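Local coordinates for putative phenazine biosynthesis PhzC/PhzF protein (Clostridium difficile, PDB 4DUN), which probably acts as an isomerase of the PhzF family, with a specific reaction that is not established here, at residues D10-K15 with A75-A80; G19-V24 with S229-I234; A79-S84 with G249-F254. All coordinates share one frame; numbering follows the deposited sequence. Where two conformers were deposited one is given.

Contact 1. Residues D10-K15 with A75-A80; sequences DSFATK and ATLAAA
L77 reaches from the helix and divides its two methyls between F12 and S11. CD1 goes to the phenyl ring. It sits over one face, somewhat off centre toward the rim, 3.9 Å from the F12 ring centroid and 17° from the ring normal. This is a CH-pi contact. The closest ring atom is F12 CZ, 3.7 Å from L77 CD1. CD2 turns to S11 instead and lies 4.0 Å from S11 CB. The leucine has CG anti to its backbone N (chi1 -170°), which carries the isobutyl group out from the helix toward the end of strand 4-11.

S11 points at the helix. Its hydroxyl is 3.3 Å from A78 CB. S11 OG also lies near A78 N, but the angle is too poor for a hydrogen bond. Its polar partner is the backbone O of H74, one turn earlier on the helix. S11 was modelled in two conformers, so its contacts are less certain than those of F12. F12 stands where the chain leaves the strand.

The contact is buried. A78 is about 8 Å, side chain to side chain, from E47, the predicted active-site residue. A sulfate ion, probably from the crystallisation liquor, is bound about 5 Å from the F12 side chain. Strands wrapped around a central helix, here 73-87, are characteristic of the diaminopimelate epimerase-like fold of PhzF proteins.

Contact 2. Residues G19-V24 with S229-I234; sequences GNPAGV and SNRGGI
R231 reaches across to the 19-24 segment and donates from NE to G19 O at 2.8 Å. The N-H...O angle is 155°. The carbonyl oxygen lies close to the guanidinium plane, while the donor is tilted from the carbonyl plane of G19. The arginine chain is bent at chi3 (61°), which turns the guanidinium across the proline ring. P21 CD then packs over one face of that group, 3.6 Å from R231 NE. A second bond joins the backbones, from G19 N to G232 O at 2.8 Å. G19 is therefore held at both its N and its O by neighbouring residues of the other segment. This is the tight part of the contact.

The outer end of the guanidinium has further partners. NH2 bonds to K18 O and forms a salt bridge with E42 of the second subunit, whose side chain also packs on P21.

The turn before R231 is looser. N230 is exposed and makes no contact with the 19-24 segment. S229 does not touch it either, but it orders the turn from within. S229 OG accepts from G232 N at 2.9 Å, an ST motif, and is also bonded to P201 O.

The side chain of P21 is about 7 Å from that of E47, the predicted active-site residue. The contact ties the start of strand 20-27 to the loop leading into strand 233-239. It thus links the two lobes of the PhzF fold close to the probable active site between them.

Contact 3. Residues A79-S84 with G249-F254; sequences AAYVIS and GEAVLF
Y81 slants across the strand, with the near part of its ring at A251 and its hydroxyl at L253. CG is anti to the backbone N (chi1 166°), which sends the ring away from the helix axis and toward the strand. With chi2 at 91° the ring stands across the CA-CB-CG plane. Y81 CD1 is 3.6 Å from A251 CB, and the methyl meets the ring obliquely. Farther along, Y81 CE1 is 3.7 Å from A251 O.

The phenol end reaches L253, where Y81 OH lies 3.4 Å from L253 CB. The tyrosine and leucine side chains run at about a right angle to each other. L253 takes part through CB. Between the segments there is no direct hydrogen bond. A water accepts from L253 N at 3.0 Å and lies 3.3 Å from Y81 OH, a weak bond.

The contact is partly open to solvent and lies away from the annotated site. Helix 79-84 crosses strand 251-254 at -74°, with axes 9.1 Å apart. Other residues frame the tyrosine: it also packs on Y112 of strand 111-117 and on F86 of its own helix. A251 touches V9 of strand 4-11 as well as L77. L253 packs on F86 and on K260 of the second subunit. The helix thus lies against strand 244-259, with strands 4-11 and 111-117 paired to that strand.

How the contacts relate
Contacts 1 and 3 lie on successive turns of helix 73-87, share A79 and A80, and have centres about 5 Å apart. The strands they use, 4-11 and 244-259, are paired. Contact 2 is centred about 7 Å from contact 1 and 12 Å from contact 3. It uses strand 20-27, the other partner of strand 4-11, and V24 packs on A79 and V82. Along the chain the order is 10-15, 19-24, 75-80, 79-84, 229-234 and 249-254. Early and late strands are therefore brought to one helix. Contact 3 lies toward the periphery, contact 1 is buried beneath it, and contact 2 joins the lobe built round helix 73-87 to the other lobe. Contacts 2 and 3 both touch the second subunit.

Contact 1. Residues D10-K15 with A75-A80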
ATOM      1  N   ASP A  10      10.665  -1.281   9.857  1.00 16.30           N
ATOM      2  CA  ASP A  10      10.693  -2.689   9.427  1.00 15.52           C
ATOM      3  C   ASP A  10      10.965  -3.572  10.647  1.00 18.65           C
ATOM      4  O   ASP A  10      12.032  -3.456  11.249  1.00 18.19           O
ATOM      5  CB  ASP A  10      11.777  -2.899   8.340  1.00 17.02           C
ATOM      6  CG  ASP A  10      11.506  -2.109   7.063  1.00 20.69           C
ATOM      7  OD1 ASP A  10      10.342  -1.661   6.873  1.00 19.46           O
ATOM      8  OD2 ASP A  10      12.455  -1.899   6.287  1.00 20.81           O
ATOM      9  N   SER A  11      10.009  -4.446  11.002  0.50 15.24           N
ATOM     10  CA  SER A  11      10.128  -5.342  12.163  0.50 14.92           C
ATOM     11  C   SER A  11      10.740  -6.664  11.767  0.50 18.10           C
ATOM     12  O   SER A  11      10.465  -7.148  10.669  0.50 17.11           O
ATOM     13  CB  SER A  11       8.770  -5.576  12.808  0.50 17.06           C
ATOM     14  OG  SER A  11       8.254  -4.341  13.270  0.50 13.88           O
ATOM     15  N   PHE A  12      11.547  -7.267  12.671  1.00 15.78           N
ATOM     16  CA  PHE A  12      12.283  -8.536  12.421  1.00 15.25           C
ATOM     17  C   PHE A  12      13.203  -8.356  11.180  1.00 20.52           C
ATOM     18  O   PHE A  12      13.305  -9.250  10.330  1.00 19.34           O
ATOM     19  CB  PHE A  12      11.319  -9.739  12.226  1.00 16.23           C
ATOM     20  CG  PHE A  12      10.480 -10.066  13.435  1.00 16.34           C
ATOM     21  CD1 PHE A  12       9.145  -9.663  13.507  1.00 17.85           C
ATOM     22  CD2 PHE A  12      11.015 -10.793  14.498  1.00 16.19           C
ATOM     23  CE1 PHE A  12       8.362  -9.968  14.633  1.00 17.60           C
ATOM     24  CE2 PHE A  12      10.226 -11.118  15.612  1.00 18.29           C
ATOM     25  CZ  PHE A  12       8.911 -10.696  15.679  1.00 16.46           C
ATOM     26  N   ALA A  13      13.810  -7.169  11.059  1.00 18.81           N
ATOM     27  CA  ALA A  13      14.667  -6.833   9.925  1.00 20.70           C
ATOM     28  C   ALA A  13      16.037  -6.452  10.403  1.00 28.17           C
ATOM     29  O   ALA A  13      16.154  -5.625  11.309  1.00 25.50           O
ATOM     30  CB  ALA A  13      14.065  -5.695   9.112  1.00 21.41           C
ATOM     31  N   THR A  14      17.052  -7.090   9.796  1.00 30.16           N
ATOM     32  CA  THR A  14      18.494  -6.932  10.032  1.00 32.54           C
ATOM     33  C   THR A  14      19.022  -5.805   9.125  1.00 36.92           C
ATOM     34  O   THR A  14      20.142  -5.333   9.350  1.00 40.40           O
ATOM     35  CB  THR A  14      19.263  -8.283   9.780  1.00 37.30           C
ATOM     36  OG1 THR A  14      19.271  -8.596   8.382  1.00 42.89           O
ATOM     37  CG2 THR A  14      18.681  -9.493  10.553  1.00 30.76           C
ATOM     38  N   LYS A  15      18.210  -5.388   8.095  1.00 27.22           N
ATOM     39  CA  LYS A  15      18.489  -4.369   7.070  1.00 24.90           C
ATOM     40  C   LYS A  15      17.194  -3.724   6.556  1.00 24.54           C
ATOM     41  O   LYS A  15      16.143  -4.361   6.560  1.00 22.08           O
ATOM     42  CB  LYS A  15      19.219  -5.007   5.854  1.00 28.06           C
ATOM     43  CG  LYS A  15      20.582  -5.662   6.123  1.00 45.75           C
ATOM     44  CD  LYS A  15      21.700  -4.652   6.406  1.00 59.70           C
ATOM     45  CE  LYS A  15      22.969  -5.295   6.920  1.00 68.98           C
ATOM     46  NZ  LYS A  15      23.700  -6.024   5.849  1.00 78.11           N
ATOM     47  N   ALA A  75       3.716  -5.494  14.476  1.00 18.24           N
ATOM     48  CA  ALA A  75       3.621  -4.019  14.548  1.00 17.95           C
ATOM     49  C   ALA A  75       3.862  -3.538  15.974  1.00 18.53           C
ATOM     50  O   ALA A  75       4.311  -2.407  16.156  1.00 17.47           O
ATOM     51  CB  ALA A  75       2.275  -3.512  14.037  1.00 18.72           C
ATOM     52  N   THR A  76       3.610  -4.413  16.991  1.00 16.01           N
ATOM     53  CA  THR A  76       3.877  -4.086  18.390  1.00 15.90           C
ATOM     54  C   THR A  76       5.400  -3.930  18.586  1.00 18.26           C
ATOM     55  O   THR A  76       5.828  -3.016  19.296  1.00 16.56           O
ATOM     56  CB  THR A  76       3.257  -5.110  19.341  1.00 17.86           C
ATOM     57  OG1 THR A  76       1.839  -5.107  19.115  1.00 16.61           O
ATOM     58  CG2 THR A  76       3.520  -4.777  20.828  1.00 16.98           C
ATOM     59  N   LEU A  77       6.205  -4.811  17.954  1.00 15.59           N
ATOM     60  CA  LEU A  77       7.675  -4.719  18.010  1.00 14.95           C
ATOM     61  C   LEU A  77       8.100  -3.349  17.426  1.00 18.56           C
ATOM     62  O   LEU A  77       8.897  -2.632  18.048  1.00 18.29           O
ATOM     63  CB  LEU A  77       8.304  -5.895  17.231  1.00 15.78           C
ATOM     64  CG  LEU A  77       9.824  -6.096  17.379  1.00 19.69           C
ATOM     65  CD1 LEU A  77      10.205  -7.553  17.139  1.00 20.24           C
ATOM     66  CD2 LEU A  77      10.597  -5.237  16.369  1.00 21.01           C
ATOM     67  N   ALA A  78       7.531  -2.963  16.248  1.00 15.57           N
ATOM     68  CA  ALA A  78       7.830  -1.661  15.629  1.00 16.70           C
ATOM     69  C   ALA A  78       7.495  -0.496  16.593  1.00 19.69           C
ATOM     70  O   ALA A  78       8.289   0.440  16.708  1.00 18.04           O
ATOM     71  CB  ALA A  78       7.061  -1.494  14.321  1.00 17.58           C
ATOM     72  N   ALA A  79       6.324  -0.545  17.251  1.00 17.83           N
ATOM     73  CA  ALA A  79       5.916   0.500  18.209  1.00 17.28           C
ATOM     74  C   ALA A  79       6.924   0.583  19.397  1.00 18.20           C
ATOM     75  O   ALA A  79       7.287   1.679  19.795  1.00 17.05           O
ATOM     76  CB  ALA A  79       4.511   0.227  18.727  1.00 17.53           C
ATOM     77  N   ALA A  80       7.377  -0.567  19.928  1.00 15.78           N
ATOM     78  CA  ALA A  80       8.344  -0.601  21.030  1.00 16.75           C
ATOM     79  C   ALA A  80       9.668   0.009  20.571  1.00 19.07           C
ATOM     80  O   ALA A  80      10.276   0.768  21.317  1.00 20.42           O
ATOM     81  CB  ALA A  80       8.556  -2.031  21.522  1.00 17.37           C
TER

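Contact 2. Residues G19-V24 with S229-I234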
ATOM      1  N   GLY A  19      11.965  -7.724   6.533  1.00 16.73           N
ATOM      2  CA  GLY A  19      11.016  -7.832   7.631  1.00 14.91           C
ATOM      3  C   GLY A  19       9.599  -7.423   7.286  1.00 18.97           C
ATOM      4  O   GLY A  19       9.226  -7.371   6.102  1.00 18.75           O
ATOM      5  N   ASN A  20       8.808  -7.123   8.325  1.00 15.88           N
ATOM      6  CA  ASN A  20       7.379  -6.775   8.188  1.00 15.26           C
ATOM      7  C   ASN A  20       7.186  -5.250   8.431  1.00 20.51           C
ATOM      8  O   ASN A  20       7.399  -4.791   9.563  1.00 21.69           O
ATOM      9  CB  ASN A  20       6.548  -7.627   9.165  1.00 18.95           C
ATOM     10  CG  ASN A  20       5.153  -7.862   8.683  1.00 25.75           C
ATOM     11  OD1 ASN A  20       4.602  -7.036   7.964  1.00 23.24           O
ATOM     12  ND2 ASN A  20       4.555  -9.000   9.040  1.00 21.05           N
ATOM     13  N   PRO A  21       6.860  -4.440   7.380  1.00 17.78           N
ATOM     14  CA  PRO A  21       6.780  -2.980   7.576  1.00 17.63           C
ATOM     15  C   PRO A  21       5.502  -2.499   8.278  1.00 21.14           C
ATOM     16  O   PRO A  21       4.399  -2.997   8.022  1.00 19.66           O
ATOM     17  CB  PRO A  21       6.877  -2.421   6.150  1.00 19.81           C
ATOM     18  CG  PRO A  21       6.247  -3.488   5.299  1.00 24.41           C
ATOM     19  CD  PRO A  21       6.562  -4.818   5.981  1.00 19.38           C
ATOM     20  N   ALA A  22       5.659  -1.514   9.175  1.00 18.35           N
ATOM     21  CA  ALA A  22       4.517  -0.902   9.865  1.00 16.90           C
ATOM     22  C   ALA A  22       4.684   0.601   9.943  1.00 18.71           C
ATOM     23  O   ALA A  22       5.805   1.101  10.045  1.00 18.66           O
ATOM     24  CB  ALA A  22       4.375  -1.469  11.278  1.00 18.07           C
ATOM     25  N   GLY A  23       3.565   1.311   9.903  1.00 14.94           N
ATOM     26  CA  GLY A  23       3.519   2.733  10.211  1.00 14.34           C
ATOM     27  C   GLY A  23       3.327   2.814  11.719  1.00 18.12           C
ATOM     28  O   GLY A  23       2.694   1.934  12.312  1.00 18.45           O
ATOM     29  N   VAL A  24       3.920   3.810  12.382  1.00 14.72           N
ATOM     30  CA  VAL A  24       3.775   4.004  13.827  1.00 14.30           C
ATOM     31  C   VAL A  24       3.504   5.487  14.054  1.00 19.21           C
ATOM     32  O   VAL A  24       4.383   6.315  13.797  1.00 18.57           O
ATOM     33  CB  VAL A  24       4.998   3.528  14.689  1.00 17.86           C
ATOM     34  CG1 VAL A  24       4.719   3.746  16.188  1.00 17.37           C
ATOM     35  CG2 VAL A  24       5.361   2.062  14.423  1.00 17.94           C
ATOM     36  N   SER A 229       9.918 -15.229   3.279  1.00 17.85           N
ATOM     37  CA  SER A 229       9.071 -14.384   2.442  1.00 18.45           C
ATOM     38  C   SER A 229      10.002 -13.603   1.506  1.00 24.12           C
ATOM     39  O   SER A 229      11.220 -13.622   1.725  1.00 23.40           O
ATOM     40  CB  SER A 229       8.263 -13.427   3.323  1.00 19.52           C
ATOM     41  OG  SER A 229       9.160 -12.678   4.134  1.00 22.56           O
ATOM     42  N   ASN A 230       9.444 -12.878   0.530  1.00 24.28           N
ATOM     43  CA  ASN A 230      10.190 -12.022  -0.404  1.00 25.63           C
ATOM     44  C   ASN A 230      11.097 -11.061   0.387  1.00 27.49           C
ATOM     45  O   ASN A 230      12.298 -11.000   0.138  1.00 27.27           O
ATOM     46  CB  ASN A 230       9.192 -11.233  -1.283  1.00 28.53           C
ATOM     47  CG  ASN A 230       9.817 -10.357  -2.343  1.00 58.79           C
ATOM     48  OD1 ASN A 230      10.895 -10.644  -2.886  1.00 52.85           O
ATOM     49  ND2 ASN A 230       9.137  -9.268  -2.672  1.00 54.09           N
ATOM     50  N   ARG A 231      10.524 -10.380   1.395  1.00 22.65           N
ATOM     51  CA  ARG A 231      11.261  -9.442   2.244  1.00 20.58           C
ATOM     52  C   ARG A 231      12.188 -10.189   3.213  1.00 23.16           C
ATOM     53  O   ARG A 231      13.349  -9.797   3.366  1.00 23.76           O
ATOM     54  CB  ARG A 231      10.289  -8.523   2.996  1.00 18.42           C
ATOM     55  CG  ARG A 231       9.520  -7.571   2.046  1.00 22.88           C
ATOM     56  CD  ARG A 231       8.533  -6.695   2.808  1.00 21.45           C
ATOM     57  NE  ARG A 231       9.213  -5.843   3.783  1.00 21.17           N
ATOM     58  CZ  ARG A 231       9.522  -4.562   3.606  1.00 25.79           C
ATOM     59  NH1 ARG A 231       9.181  -3.936   2.483  1.00 22.04           N
ATOM     60  NH2 ARG A 231      10.157  -3.893   4.554  1.00 18.41           N
ATOM     61  N   GLY A 232      11.673 -11.261   3.809  1.00 19.81           N
ATOM     62  CA  GLY A 232      12.410 -12.140   4.712  1.00 19.23           C
ATOM     63  C   GLY A 232      12.509 -11.635   6.128  1.00 22.78           C
ATOM     64  O   GLY A 232      12.606 -10.430   6.373  1.00 23.62           O
ATOM     65  N   GLY A 233      12.481 -12.565   7.066  1.00 20.35           N
ATOM     66  CA  GLY A 233      12.599 -12.213   8.472  1.00 20.35           C
ATOM     67  C   GLY A 233      13.479 -13.166   9.239  1.00 23.49           C
ATOM     68  O   GLY A 233      13.644 -14.317   8.842  1.00 20.16           O
ATOM     69  N   ILE A 234      14.083 -12.659  10.313  1.00 20.52           N
ATOM     70  CA  ILE A 234      14.906 -13.445  11.223  1.00 20.09           C
ATOM     71  C   ILE A 234      14.268 -13.336  12.594  1.00 22.42           C
ATOM     72  O   ILE A 234      13.970 -12.228  13.048  1.00 22.00           O
ATOM     73  CB  ILE A 234      16.396 -13.007  11.221  1.00 23.24           C
ATOM     74  CG1 ILE A 234      17.056 -13.210   9.813  1.00 24.34           C
ATOM     75  CG2 ILE A 234      17.178 -13.716  12.341  1.00 24.42           C
ATOM     76  CD1 ILE A 234      17.255 -14.735   9.343  1.00 27.61           C
TER

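Contact 3. Residues A79-S84 with G249-F254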
ATOM      1  N   ALA A  79       6.324  -0.545  17.251  1.00 17.83           N
ATOM      2  CA  ALA A  79       5.916   0.500  18.209  1.00 17.28           C
ATOM      3  C   ALA A  79       6.924   0.583  19.397  1.00 18.20           C
ATOM      4  O   ALA A  79       7.287   1.679  19.795  1.00 17.05           O
ATOM      5  CB  ALA A  79       4.511   0.227  18.727  1.00 17.53           C
ATOM      6  N   ALA A  80       7.377  -0.567  19.928  1.00 15.78           N
ATOM      7  CA  ALA A  80       8.344  -0.601  21.030  1.00 16.75           C
ATOM      8  C   ALA A  80       9.668   0.009  20.571  1.00 19.07           C
ATOM      9  O   ALA A  80      10.276   0.768  21.317  1.00 20.42           O
ATOM     10  CB  ALA A  80       8.556  -2.031  21.522  1.00 17.37           C
ATOM     11  N   TYR A  81      10.095  -0.295  19.326  1.00 16.20           N
ATOM     12  CA  TYR A  81      11.317   0.275  18.742  1.00 16.03           C
ATOM     13  C   TYR A  81      11.205   1.810  18.729  1.00 19.37           C
ATOM     14  O   TYR A  81      12.115   2.514  19.176  1.00 19.44           O
ATOM     15  CB  TYR A  81      11.549  -0.289  17.317  1.00 17.93           C
ATOM     16  CG  TYR A  81      12.593   0.485  16.526  1.00 21.54           C
ATOM     17  CD1 TYR A  81      13.934   0.119  16.561  1.00 24.56           C
ATOM     18  CD2 TYR A  81      12.242   1.613  15.778  1.00 22.76           C
ATOM     19  CE1 TYR A  81      14.898   0.832  15.845  1.00 26.21           C
ATOM     20  CE2 TYR A  81      13.205   2.359  15.098  1.00 24.90           C
ATOM     21  CZ  TYR A  81      14.528   1.954  15.121  1.00 34.81           C
ATOM     22  OH  TYR A  81      15.474   2.677  14.431  1.00 38.35           O
ATOM     23  N   VAL A  82      10.048   2.328  18.296  1.00 17.36           N
ATOM     24  CA  VAL A  82       9.831   3.771  18.251  1.00 18.16           C
ATOM     25  C   VAL A  82       9.901   4.382  19.670  1.00 21.89           C
ATOM     26  O   VAL A  82      10.580   5.397  19.841  1.00 22.56           O
ATOM     27  CB  VAL A  82       8.505   4.119  17.528  1.00 20.85           C
ATOM     28  CG1 VAL A  82       8.132   5.595  17.729  1.00 21.54           C
ATOM     29  CG2 VAL A  82       8.609   3.793  16.039  1.00 19.99           C
ATOM     30  N   ILE A  83       9.218   3.767  20.660  0.50 18.66           N
ATOM     31  CA  ILE A  83       9.198   4.264  22.044  0.50 18.18           C
ATOM     32  C   ILE A  83      10.636   4.385  22.595  0.50 21.71           C
ATOM     33  O   ILE A  83      11.024   5.459  23.075  0.50 21.69           O
ATOM     34  CB  ILE A  83       8.299   3.374  22.970  0.50 20.51           C
ATOM     35  CG1 ILE A  83       6.795   3.413  22.556  0.50 20.79           C
ATOM     36  CG2 ILE A  83       8.486   3.713  24.467  0.50 21.67           C
ATOM     37  CD1 ILE A  83       6.071   4.871  22.556  0.50 23.26           C
ATOM     38  N   SER A  84      11.412   3.287  22.528  1.00 18.98           N
ATOM     39  CA  SER A  84      12.770   3.228  23.086  1.00 18.69           C
ATOM     40  C   SER A  84      13.813   4.005  22.283  1.00 22.64           C
ATOM     41  O   SER A  84      14.830   4.371  22.845  1.00 23.02           O
ATOM     42  CB  SER A  84      13.222   1.783  23.265  1.00 20.98           C
ATOM     43  OG  SER A  84      14.272   1.745  24.214  1.00 21.81           O
ATOM     44  N   GLY A 249      13.235  -9.950  17.832  1.00 16.70           N
ATOM     45  CA  GLY A 249      13.651  -9.435  16.542  1.00 17.05           C
ATOM     46  C   GLY A 249      14.245  -8.049  16.608  1.00 21.13           C
ATOM     47  O   GLY A 249      14.045  -7.314  17.587  1.00 20.54           O
ATOM     48  N   GLU A 250      14.984  -7.707  15.555  1.00 18.35           N
ATOM     49  CA  GLU A 250      15.569  -6.393  15.363  1.00 18.93           C
ATOM     50  C   GLU A 250      14.544  -5.545  14.613  1.00 20.32           C
ATOM     51  O   GLU A 250      13.593  -6.090  14.040  1.00 18.35           O
ATOM     52  CB  GLU A 250      16.871  -6.501  14.542  1.00 21.83           C
ATOM     53  CG  GLU A 250      17.986  -7.310  15.187  1.00 28.91           C
ATOM     54  CD  GLU A 250      19.177  -7.513  14.267  1.00 54.81           C
ATOM     55  OE1 GLU A 250      19.523  -6.578  13.504  1.00 35.68           O
ATOM     56  OE2 GLU A 250      19.755  -8.623  14.295  1.00 48.58           O
ATOM     57  N   ALA A 251      14.718  -4.237  14.623  1.00 17.80           N
ATOM     58  CA  ALA A 251      13.887  -3.326  13.821  1.00 17.29           C
ATOM     59  C   ALA A 251      14.784  -2.281  13.177  1.00 19.63           C
ATOM     60  O   ALA A 251      15.873  -1.986  13.699  1.00 19.76           O
ATOM     61  CB  ALA A 251      12.798  -2.670  14.657  1.00 17.75           C
ATOM     62  N   VAL A 252      14.347  -1.750  12.027  1.00 16.46           N
ATOM     63  CA  VAL A 252      15.086  -0.730  11.265  1.00 17.62           C
ATOM     64  C   VAL A 252      14.142   0.443  10.944  1.00 19.87           C
ATOM     65  O   VAL A 252      13.010   0.213  10.518  1.00 18.70           O
ATOM     66  CB  VAL A 252      15.705  -1.287   9.942  1.00 24.99           C
ATOM     67  CG1 VAL A 252      16.568  -0.226   9.252  1.00 27.05           C
ATOM     68  CG2 VAL A 252      16.517  -2.552  10.167  1.00 27.32           C
ATOM     69  N   LEU A 253      14.629   1.682  11.075  1.00 17.97           N
ATOM     70  CA  LEU A 253      13.841   2.881  10.727  1.00 17.64           C
ATOM     71  C   LEU A 253      13.995   3.179   9.247  1.00 20.29           C
ATOM     72  O   LEU A 253      15.118   3.329   8.766  1.00 21.08           O
ATOM     73  CB  LEU A 253      14.297   4.100  11.562  1.00 18.98           C
ATOM     74  CG  LEU A 253      13.577   5.432  11.279  1.00 21.88           C
ATOM     75  CD1 LEU A 253      12.116   5.359  11.679  1.00 21.19           C
ATOM     76  CD2 LEU A 253      14.278   6.584  11.958  1.00 26.61           C
ATOM     77  N   PHE A 254      12.868   3.315   8.530  1.00 15.85           N
ATOM     78  CA  PHE A 254      12.897   3.696   7.117  1.00 16.50           C
ATOM     79  C   PHE A 254      12.682   5.204   6.957  1.00 19.79           C
ATOM     80  O   PHE A 254      13.377   5.848   6.179  1.00 18.91           O
ATOM     81  CB  PHE A 254      11.823   2.921   6.302  1.00 17.31           C
ATOM     82  CG  PHE A 254      11.574   3.495   4.918  1.00 19.13           C
ATOM     83  CD1 PHE A 254      12.580   3.490   3.951  1.00 21.78           C
ATOM     84  CD2 PHE A 254      10.327   4.018   4.578  1.00 20.38           C
ATOM     85  CE1 PHE A 254      12.339   3.995   2.663  1.00 23.90           C
ATOM     86  CE2 PHE A 254      10.086   4.521   3.287  1.00 22.87           C
ATOM     87  CZ  PHE A 254      11.096   4.512   2.344  1.00 22.74           C
TER
HETATM   88  O   HOH W   1      17.480   2.006  11.875  1.00 30.45           O